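Local coordinates for protein arginyl-trna synthetase (Thermus thermophilus, PDB 1IQ0) that probably catalyses the ATP-dependent attachment of L-arginine to tRNA(Arg), acting as a monomeric class I aminoacyl-tRNA synthetase, at residues A[1-9]-A[21-29]; A[33-41]-A[74-82]. One frame throughout, in Å; residues are numbered along the deposited sequence.

How the interactions relate
Interactions 1 and 2 meet where strand 26-27 runs beside strand 36-39 in the antiparallel sheet of the N-terminal domain. Probable hydrogen bonds join them there, Ala28 N to Asp35 O at 2.8 Å and Ala26 O to Gly37 N at 2.9 Å. Interaction 1 lays helix 3-15 against the segment leading into edge strand 26-27; interaction 2 pairs strands 36-39 and 77-82 of the same sheet. Their centres are about 10 Å apart. Arg3 of interaction 1 and Tyr36 of interaction 2 also converge on Asp511 OD1. Neither contact includes residues of the predicted HIGH motif, 112-122; what they join is the helix and sheet of this domain and, through Asp511, the C-terminal helical region.

Interaction 1: A[1-9]-A[21-29]; sequences MLRRALEEA and VRLKVARAP
Glu7 and Val25 form the centre of a helix-on-sheet-edge contact in the N-terminal domain of the arginyl-tRNA synthetase, where the first turns of helix 3-15 lie against the chain entering strand 26-27. The Glu7 side chain leaves the helix with CG anti to its carbonyl carbon (chi1 -54°) and then runs extended, which carries the carboxylate down to the opposing backbone. There OE2 accepts a short, nearly straight bond from Val25 N at 2.6 Å, met on the anti side of the carboxylate. The same oxygen forms a long ion pair with Lys24, whose chain is bent back at chi2, chi3 and chi4 to bring NZ within 3.8 Å of Glu7 OE2. The other oxygen, Glu7 OE1, faces Arg4 NE one helical turn earlier, at 3.4 Å; this network of alternating charge probably stabilises the ionised carboxylate, and Glu514 extends it through Arg4.

On the flank, Arg3 reaches over the valine and bends at chi3. Its NH2 donates to Val25 O at 3.1 Å; the carbonyl oxygen lies at the guanidinium edge, close to the plane. Thus side chains from the helix take both backbone polar atoms of Val25. Arg3 NH1, in turn, is salt-bridged to Asp511, which ties this face to the C-terminal helical region.

Apolar contact fills in beneath the charges. Val25 turns CG1 to the aliphatic part of Glu7, 3.7 Å from Glu7 CG, while its other methyl, CG2, meets Leu6 CD2 at 4.2 Å, the two side chains crossing at about a right angle. Toward the exposed end, Arg22 NH2 makes a weak, salt-bridging bond to Glu8 OE1 at 3.3 Å, with the guanidinium and carboxylate planes turned 60° apart.

Interaction 2: A[33-41]-A[74-82]; sequences PGDYGVPLF and VGGYLNFRL
Phe41 and Tyr77 form an offset edge-to-face pair: the edge of Phe41 is directed at the face of Tyr77, with the planes 79° apart and Phe41 CE2 only 3.2 Å from Tyr77 CE1. Gly76 O lies over one face of Phe41, offset toward the rim. Pro39 CB approaches the Tyr77 ring at 3.6 Å from CE2. A serine in place of this tyrosine would probably deprive Phe41 and Pro39 of their shared aromatic partner and leave the Phe41 ring freer to turn.

The face bearing Tyr36, Val38, Leu78 and Phe80 is mainly apolar, although Tyr36 OH bonds to Asp511. Val38 CG1 lies at the edge of Phe80 and 3.7 Å from Leu78 CB; helix 3-15 packs on Phe80 through Leu6 and Ile10. Leu82 CD1 meets the edge of Tyr36, 3.5 Å from CE1.

Strands 36-39 and 77-82 run antiparallel, at 165°, with Tyr36-Phe80 and Val38-Leu78 as hydrogen-bonded pairs. A classic beta bulge lies at the Tyr36 end of the ladder: Asp35 N and Tyr36 N both donate to Phe80 O, the former at 2.8 Å. Beyond it Asp35 OD2 accepts from Leu82 N at 2.9 Å, on the anti side. One carboxylate oxygen thus takes the next strand N-H past the bulge, in place of a backbone carbonyl, and also couples the sheet to Arg503 of helix 500-509, a role that its negative charge probably strengthens.

Interaction 1: A[1-9]-A[21-29]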
loop_
_atom_site.group_PDB
_atom_site.type_symbol
_atom_site.label_atom_id
_atom_site.label_comp_id
_atom_site.label_asym_id
_atom_site.label_seq_id
_atom_site.Cartn_x
_atom_site.Cartn_y
_atom_site.Cartn_z
ATOM N N MET A 1 21.733 -10.000 2.690
ATOM C CA MET A 1 21.633 -8.574 3.106
ATOM C C MET A 1 22.748 -8.235 4.092
ATOM O O MET A 1 23.784 -8.902 4.120
ATOM C CB MET A 1 20.276 -8.312 3.757
ATOM C CG MET A 1 19.955 -6.840 3.958
ATOM S SD MET A 1 18.517 -6.625 4.993
ATOM C CE MET A 1 17.253 -7.326 3.898
ATOM N N LEU A 2 22.533 -7.201 4.901
ATOM C CA LEU A 2 23.532 -6.780 5.875
ATOM C C LEU A 2 22.913 -6.643 7.266
ATOM O O LEU A 2 23.307 -7.343 8.200
ATOM C CB LEU A 2 24.156 -5.448 5.438
ATOM C CG LEU A 2 25.489 -4.985 6.041
ATOM C CD1 LEU A 2 25.381 -4.907 7.549
ATOM C CD2 LEU A 2 26.597 -5.936 5.625
ATOM N N ARG A 3 21.943 -5.743 7.403
ATOM C CA ARG A 3 21.288 -5.529 8.690
ATOM C C ARG A 3 20.573 -6.774 9.199
ATOM O O ARG A 3 20.666 -7.094 10.382
ATOM C CB ARG A 3 20.295 -4.373 8.598
ATOM C CG ARG A 3 20.954 -3.020 8.474
ATOM C CD ARG A 3 19.927 -1.914 8.365
ATOM N NE ARG A 3 19.068 -1.834 9.541
ATOM C CZ ARG A 3 18.179 -0.866 9.744
ATOM N NH1 ARG A 3 18.034 0.103 8.850
ATOM N NH2 ARG A 3 17.439 -0.864 10.841
ATOM N N ARG A 4 19.865 -7.469 8.314
ATOM C CA ARG A 4 19.144 -8.678 8.698
ATOM C C ARG A 4 20.126 -9.794 9.018
ATOM O O ARG A 4 19.891 -10.599 9.924
ATOM C CB ARG A 4 18.193 -9.128 7.578
ATOM C CG ARG A 4 16.894 -8.320 7.478
ATOM C CD ARG A 4 16.035 -8.488 8.726
ATOM N NE ARG A 4 14.875 -7.594 8.751
ATOM C CZ ARG A 4 13.730 -7.809 8.107
ATOM N NH1 ARG A 4 13.566 -8.900 7.370
ATOM N NH2 ARG A 4 12.741 -6.931 8.209
ATOM N N ALA A 5 21.225 -9.841 8.271
ATOM C CA ALA A 5 22.246 -10.856 8.495
ATOM C C ALA A 5 22.809 -10.647 9.898
ATOM O O ALA A 5 23.152 -11.604 10.596
ATOM C CB ALA A 5 23.350 -10.727 7.457
ATOM N N LEU A 6 22.878 -9.388 10.312
ATOM C CA LEU A 6 23.393 -9.055 11.629
ATOM C C LEU A 6 22.397 -9.459 12.719
ATOM O O LEU A 6 22.790 -9.953 13.774
ATOM C CB LEU A 6 23.694 -7.559 11.710
ATOM C CG LEU A 6 24.307 -7.026 13.006
ATOM C CD1 LEU A 6 25.492 -7.895 13.449
ATOM C CD2 LEU A 6 24.750 -5.581 12.774
ATOM N N GLU A 7 21.110 -9.257 12.461
ATOM C CA GLU A 7 20.087 -9.625 13.430
ATOM C C GLU A 7 20.030 -11.145 13.539
ATOM O O GLU A 7 19.804 -11.685 14.616
ATOM C CB GLU A 7 18.718 -9.083 13.008
ATOM C CG GLU A 7 18.716 -7.591 12.744
ATOM C CD GLU A 7 17.335 -7.038 12.460
ATOM O OE1 GLU A 7 16.560 -7.709 11.743
ATOM O OE2 GLU A 7 17.033 -5.926 12.947
ATOM N N GLU A 8 20.237 -11.830 12.421
ATOM C CA GLU A 8 20.214 -13.288 12.421
ATOM C C GLU A 8 21.347 -13.824 13.287
ATOM O O GLU A 8 21.143 -14.720 14.104
ATOM C CB GLU A 8 20.355 -13.827 10.996
ATOM C CG GLU A 8 20.427 -15.347 10.914
ATOM C CD GLU A 8 19.272 -16.029 11.631
ATOM O OE1 GLU A 8 18.104 -15.730 11.304
ATOM O OE2 GLU A 8 19.531 -16.867 12.520
ATOM N N ALA A 9 22.542 -13.270 13.110
ATOM C CA ALA A 9 23.692 -13.706 13.886
ATOM C C ALA A 9 23.484 -13.426 15.372
ATOM O O ALA A 9 23.962 -14.176 16.226
ATOM C CB ALA A 9 24.952 -13.015 13.389
ATOM N N VAL A 21 14.687 -14.961 22.041
ATOM C CA VAL A 21 14.011 -13.779 21.519
ATOM C C VAL A 21 14.822 -13.125 20.405
ATOM O O VAL A 21 16.048 -13.222 20.384
ATOM C CB VAL A 21 13.768 -12.743 22.635
ATOM C CG1 VAL A 21 15.094 -12.300 23.228
ATOM C CG2 VAL A 21 12.996 -11.551 22.088
ATOM N N ARG A 22 14.131 -12.466 19.481
ATOM C CA ARG A 22 14.790 -11.793 18.367
ATOM C C ARG A 22 14.795 -10.279 18.571
ATOM O O ARG A 22 13.759 -9.675 18.850
ATOM C CB ARG A 22 14.086 -12.138 17.051
ATOM C CG ARG A 22 14.587 -11.351 15.848
ATOM C CD ARG A 22 13.886 -11.788 14.571
ATOM N NE ARG A 22 14.268 -13.140 14.166
ATOM C CZ ARG A 22 15.479 -13.477 13.729
ATOM N NH1 ARG A 22 16.433 -12.559 13.639
ATOM N NH2 ARG A 22 15.737 -14.731 13.382
ATOM N N LEU A 23 15.971 -9.674 18.432
ATOM C CA LEU A 23 16.119 -8.235 18.600
ATOM C C LEU A 23 16.326 -7.516 17.269
ATOM O O LEU A 23 16.953 -8.052 16.353
ATOM C CB LEU A 23 17.299 -7.931 19.528
ATOM C CG LEU A 23 17.166 -8.328 20.997
ATOM C CD1 LEU A 23 18.419 -7.901 21.744
ATOM C CD2 LEU A 23 15.941 -7.665 21.604
ATOM N N LYS A 24 15.802 -6.298 17.169
ATOM C CA LYS A 24 15.948 -5.514 15.950
ATOM C C LYS A 24 17.134 -4.561 16.057
ATOM O O LYS A 24 17.343 -3.919 17.084
ATOM C CB LYS A 24 14.679 -4.705 15.670
ATOM C CG LYS A 24 13.414 -5.533 15.458
ATOM C CD LYS A 24 13.571 -6.590 14.363
ATOM C CE LYS A 24 14.119 -6.007 13.069
ATOM N NZ LYS A 24 13.379 -4.800 12.630
ATOM N N VAL A 25 17.914 -4.486 14.987
ATOM C CA VAL A 25 19.062 -3.597 14.943
ATOM C C VAL A 25 18.560 -2.300 14.303
ATOM O O VAL A 25 17.609 -2.317 13.518
ATOM C CB VAL A 25 20.205 -4.203 14.082
ATOM C CG1 VAL A 25 19.861 -4.106 12.609
ATOM C CG2 VAL A 25 21.512 -3.497 14.373
ATOM N N ALA A 26 19.181 -1.181 14.651
ATOM C CA ALA A 26 18.788 0.110 14.099
ATOM C C ALA A 26 20.022 0.988 13.979
ATOM O O ALA A 26 21.044 0.710 14.603
ATOM C CB ALA A 26 17.751 0.779 15.005
ATOM N N ARG A 27 19.928 2.041 13.171
ATOM C CA ARG A 27 21.042 2.958 12.982
ATOM C C ARG A 27 21.475 3.548 14.315
ATOM O O ARG A 27 20.649 4.030 15.091
ATOM C CB ARG A 27 20.646 4.079 12.013
ATOM C CG ARG A 27 20.575 3.631 10.555
ATOM C CD ARG A 27 21.965 3.292 10.038
ATOM N NE ARG A 27 22.798 4.485 9.931
ATOM C CZ ARG A 27 22.726 5.366 8.933
ATOM N NH1 ARG A 27 21.858 5.186 7.948
ATOM N NH2 ARG A 27 23.527 6.427 8.920
ATOM N N ALA A 28 22.776 3.504 14.578
ATOM C CA ALA A 28 23.329 4.032 15.821
ATOM C C ALA A 28 23.313 5.559 15.831
ATOM O O ALA A 28 23.280 6.194 14.775
ATOM C CB ALA A 28 24.759 3.522 16.012
ATOM N N PRO A 29 23.346 6.165 17.031
ATOM C CA PRO A 29 23.336 7.621 17.207
ATOM C C PRO A 29 24.226 8.361 16.212
ATOM O O PRO A 29 25.201 7.806 15.696
ATOM C CB PRO A 29 23.806 7.789 18.645
ATOM C CG PRO A 29 23.183 6.611 19.314
ATOM C CD PRO A 29 23.466 5.488 18.336
#

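Interaction 2: A[33-41]-A[74-82]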
loop_
_atom_site.group_PDB
_atom_site.type_symbol
_atom_site.label_atom_id
_atom_site.label_comp_id
_atom_site.label_asym_id
_atom_site.label_seq_id
_atom_site.Cartn_x
_atom_site.Cartn_y
_atom_site.Cartn_z
ATOM N N PRO A 33 29.614 5.633 18.861
ATOM C CA PRO A 33 30.295 4.343 18.719
ATOM C C PRO A 33 29.629 3.335 17.782
ATOM O O PRO A 33 28.912 2.447 18.239
ATOM C CB PRO A 33 30.354 3.829 20.155
ATOM C CG PRO A 33 30.472 5.080 20.948
ATOM C CD PRO A 33 29.450 5.972 20.287
ATOM N N GLY A 34 29.860 3.470 16.478
ATOM C CA GLY A 34 29.294 2.517 15.541
ATOM C C GLY A 34 28.260 2.981 14.532
ATOM O O GLY A 34 27.838 4.135 14.516
ATOM N N ASP A 35 27.841 2.046 13.686
ATOM C CA ASP A 35 26.864 2.320 12.650
ATOM C C ASP A 35 25.500 1.756 13.004
ATOM O O ASP A 35 24.467 2.372 12.720
ATOM C CB ASP A 35 27.344 1.718 11.334
ATOM C CG ASP A 35 28.736 2.190 10.959
ATOM O OD1 ASP A 35 28.955 3.418 10.936
ATOM O OD2 ASP A 35 29.608 1.344 10.687
ATOM N N TYR A 36 25.506 0.578 13.624
ATOM C CA TYR A 36 24.279 -0.102 14.021
ATOM C C TYR A 36 24.325 -0.528 15.480
ATOM O O TYR A 36 25.387 -0.815 16.026
ATOM C CB TYR A 36 24.049 -1.339 13.150
ATOM C CG TYR A 36 23.761 -1.025 11.702
ATOM C CD1 TYR A 36 24.679 -1.337 10.703
ATOM C CD2 TYR A 36 22.572 -0.404 11.333
ATOM C CE1 TYR A 36 24.417 -1.033 9.364
ATOM C CE2 TYR A 36 22.303 -0.098 10.006
ATOM C CZ TYR A 36 23.229 -0.415 9.026
ATOM O OH TYR A 36 22.955 -0.109 7.715
ATOM N N GLY A 37 23.159 -0.576 16.105
ATOM C CA GLY A 37 23.092 -0.972 17.494
ATOM C C GLY A 37 21.814 -1.712 17.822
ATOM O O GLY A 37 20.807 -1.608 17.117
ATOM N N VAL A 38 21.859 -2.475 18.902
ATOM C CA VAL A 38 20.705 -3.227 19.342
ATOM C C VAL A 38 20.464 -2.888 20.809
ATOM O O VAL A 38 21.402 -2.843 21.609
ATOM C CB VAL A 38 20.939 -4.740 19.177
ATOM C CG1 VAL A 38 22.106 -5.190 20.050
ATOM C CG2 VAL A 38 19.674 -5.496 19.525
ATOM N N PRO A 39 19.204 -2.611 21.176
ATOM C CA PRO A 39 18.868 -2.275 22.561
ATOM C C PRO A 39 18.667 -3.537 23.401
ATOM O O PRO A 39 18.110 -4.522 22.918
ATOM C CB PRO A 39 17.577 -1.484 22.404
ATOM C CG PRO A 39 16.889 -2.245 21.300
ATOM C CD PRO A 39 18.019 -2.501 20.304
ATOM N N LEU A 40 19.129 -3.516 24.645
ATOM C CA LEU A 40 18.955 -4.666 25.528
ATOM C C LEU A 40 18.221 -4.243 26.793
ATOM O O LEU A 40 18.582 -4.639 27.901
ATOM C CB LEU A 40 20.303 -5.294 25.892
ATOM C CG LEU A 40 21.036 -5.958 24.728
ATOM C CD1 LEU A 40 21.791 -4.899 23.936
ATOM C CD2 LEU A 40 22.007 -6.993 25.250
ATOM N N PHE A 41 17.183 -3.433 26.611
ATOM C CA PHE A 41 16.380 -2.940 27.723
ATOM C C PHE A 41 15.144 -3.811 27.917
ATOM O O PHE A 41 14.712 -4.046 29.045
ATOM C CB PHE A 41 15.974 -1.492 27.458
ATOM C CG PHE A 41 17.142 -0.573 27.251
ATOM C CD1 PHE A 41 17.996 -0.263 28.306
ATOM C CD2 PHE A 41 17.411 -0.043 25.994
ATOM C CE1 PHE A 41 19.103 0.563 28.112
ATOM C CE2 PHE A 41 18.513 0.782 25.791
ATOM C CZ PHE A 41 19.362 1.085 26.852
ATOM N N VAL A 74 27.599 -0.317 24.666
ATOM C CA VAL A 74 27.469 1.088 25.043
ATOM C C VAL A 74 26.206 1.382 25.842
ATOM O O VAL A 74 25.120 1.511 25.276
ATOM C CB VAL A 74 27.483 2.001 23.798
ATOM C CG1 VAL A 74 27.467 3.460 24.221
ATOM C CG2 VAL A 74 28.707 1.706 22.951
ATOM N N GLY A 75 26.366 1.490 27.159
ATOM C CA GLY A 75 25.253 1.780 28.047
ATOM C C GLY A 75 23.887 1.245 27.652
ATOM O O GLY A 75 23.003 2.011 27.262
ATOM N N GLY A 76 23.707 -0.068 27.753
ATOM C CA GLY A 76 22.424 -0.660 27.411
ATOM C C GLY A 76 22.345 -1.249 26.017
ATOM O O GLY A 76 21.691 -2.270 25.802
ATOM N N TYR A 77 23.005 -0.602 25.062
ATOM C CA TYR A 77 23.008 -1.074 23.684
ATOM C C TYR A 77 24.307 -1.799 23.377
ATOM O O TYR A 77 25.293 -1.679 24.104
ATOM C CB TYR A 77 22.907 0.099 22.693
ATOM C CG TYR A 77 21.621 0.896 22.706
ATOM C CD1 TYR A 77 21.349 1.818 23.718
ATOM C CD2 TYR A 77 20.685 0.750 21.682
ATOM C CE1 TYR A 77 20.175 2.581 23.704
ATOM C CE2 TYR A 77 19.510 1.501 21.658
ATOM C CZ TYR A 77 19.261 2.413 22.668
ATOM O OH TYR A 77 18.096 3.149 22.638
ATOM N N LEU A 78 24.290 -2.569 22.298
ATOM C CA LEU A 78 25.490 -3.239 21.819
ATOM C C LEU A 78 25.605 -2.679 20.404
ATOM O O LEU A 78 24.795 -3.004 19.531
ATOM C CB LEU A 78 25.338 -4.762 21.776
ATOM C CG LEU A 78 26.561 -5.438 21.127
ATOM C CD1 LEU A 78 27.848 -5.003 21.834
ATOM C CD2 LEU A 78 26.418 -6.948 21.176
ATOM N N ASN A 79 26.584 -1.802 20.192
ATOM C CA ASN A 79 26.772 -1.184 18.885
ATOM C C ASN A 79 27.791 -1.903 18.021
ATOM O O ASN A 79 28.694 -2.573 18.523
ATOM C CB ASN A 79 27.185 0.280 19.037
ATOM C CG ASN A 79 26.100 1.129 19.658
ATOM O OD1 ASN A 79 24.909 0.878 19.468
ATOM N ND2 ASN A 79 26.506 2.153 20.391
ATOM N N PHE A 80 27.638 -1.752 16.711
ATOM C CA PHE A 80 28.542 -2.390 15.772
ATOM C C PHE A 80 29.123 -1.402 14.773
ATOM O O PHE A 80 28.391 -0.649 14.122
ATOM C CB PHE A 80 27.821 -3.501 15.002
ATOM C CG PHE A 80 27.163 -4.519 15.879
ATOM C CD1 PHE A 80 25.910 -4.272 16.432
ATOM C CD2 PHE A 80 27.802 -5.721 16.168
ATOM C CE1 PHE A 80 25.300 -5.212 17.266
ATOM C CE2 PHE A 80 27.202 -6.669 17.000
ATOM C CZ PHE A 80 25.947 -6.414 17.551
ATOM N N ARG A 81 30.444 -1.406 14.658
ATOM C CA ARG A 81 31.116 -0.547 13.705
ATOM C C ARG A 81 31.448 -1.474 12.541
ATOM O O ARG A 81 32.082 -2.510 12.732
ATOM C CB ARG A 81 32.386 0.053 14.319
ATOM C CG ARG A 81 33.164 0.984 13.379
ATOM C CD ARG A 81 33.945 2.035 14.164
ATOM N NE ARG A 81 34.570 1.471 15.359
ATOM C CZ ARG A 81 35.631 0.672 15.349
ATOM N NH1 ARG A 81 36.209 0.338 14.203
ATOM N NH2 ARG A 81 36.102 0.189 16.493
ATOM N N LEU A 82 30.997 -1.108 11.344
ATOM C CA LEU A 82 31.220 -1.921 10.160
ATOM C C LEU A 82 32.569 -1.671 9.507
ATOM O O LEU A 82 33.155 -0.600 9.656
ATOM C CB LEU A 82 30.110 -1.658 9.133
ATOM C CG LEU A 82 28.665 -1.916 9.589
ATOM C CD1 LEU A 82 27.705 -1.634 8.442
ATOM C CD2 LEU A 82 28.513 -3.363 10.067
#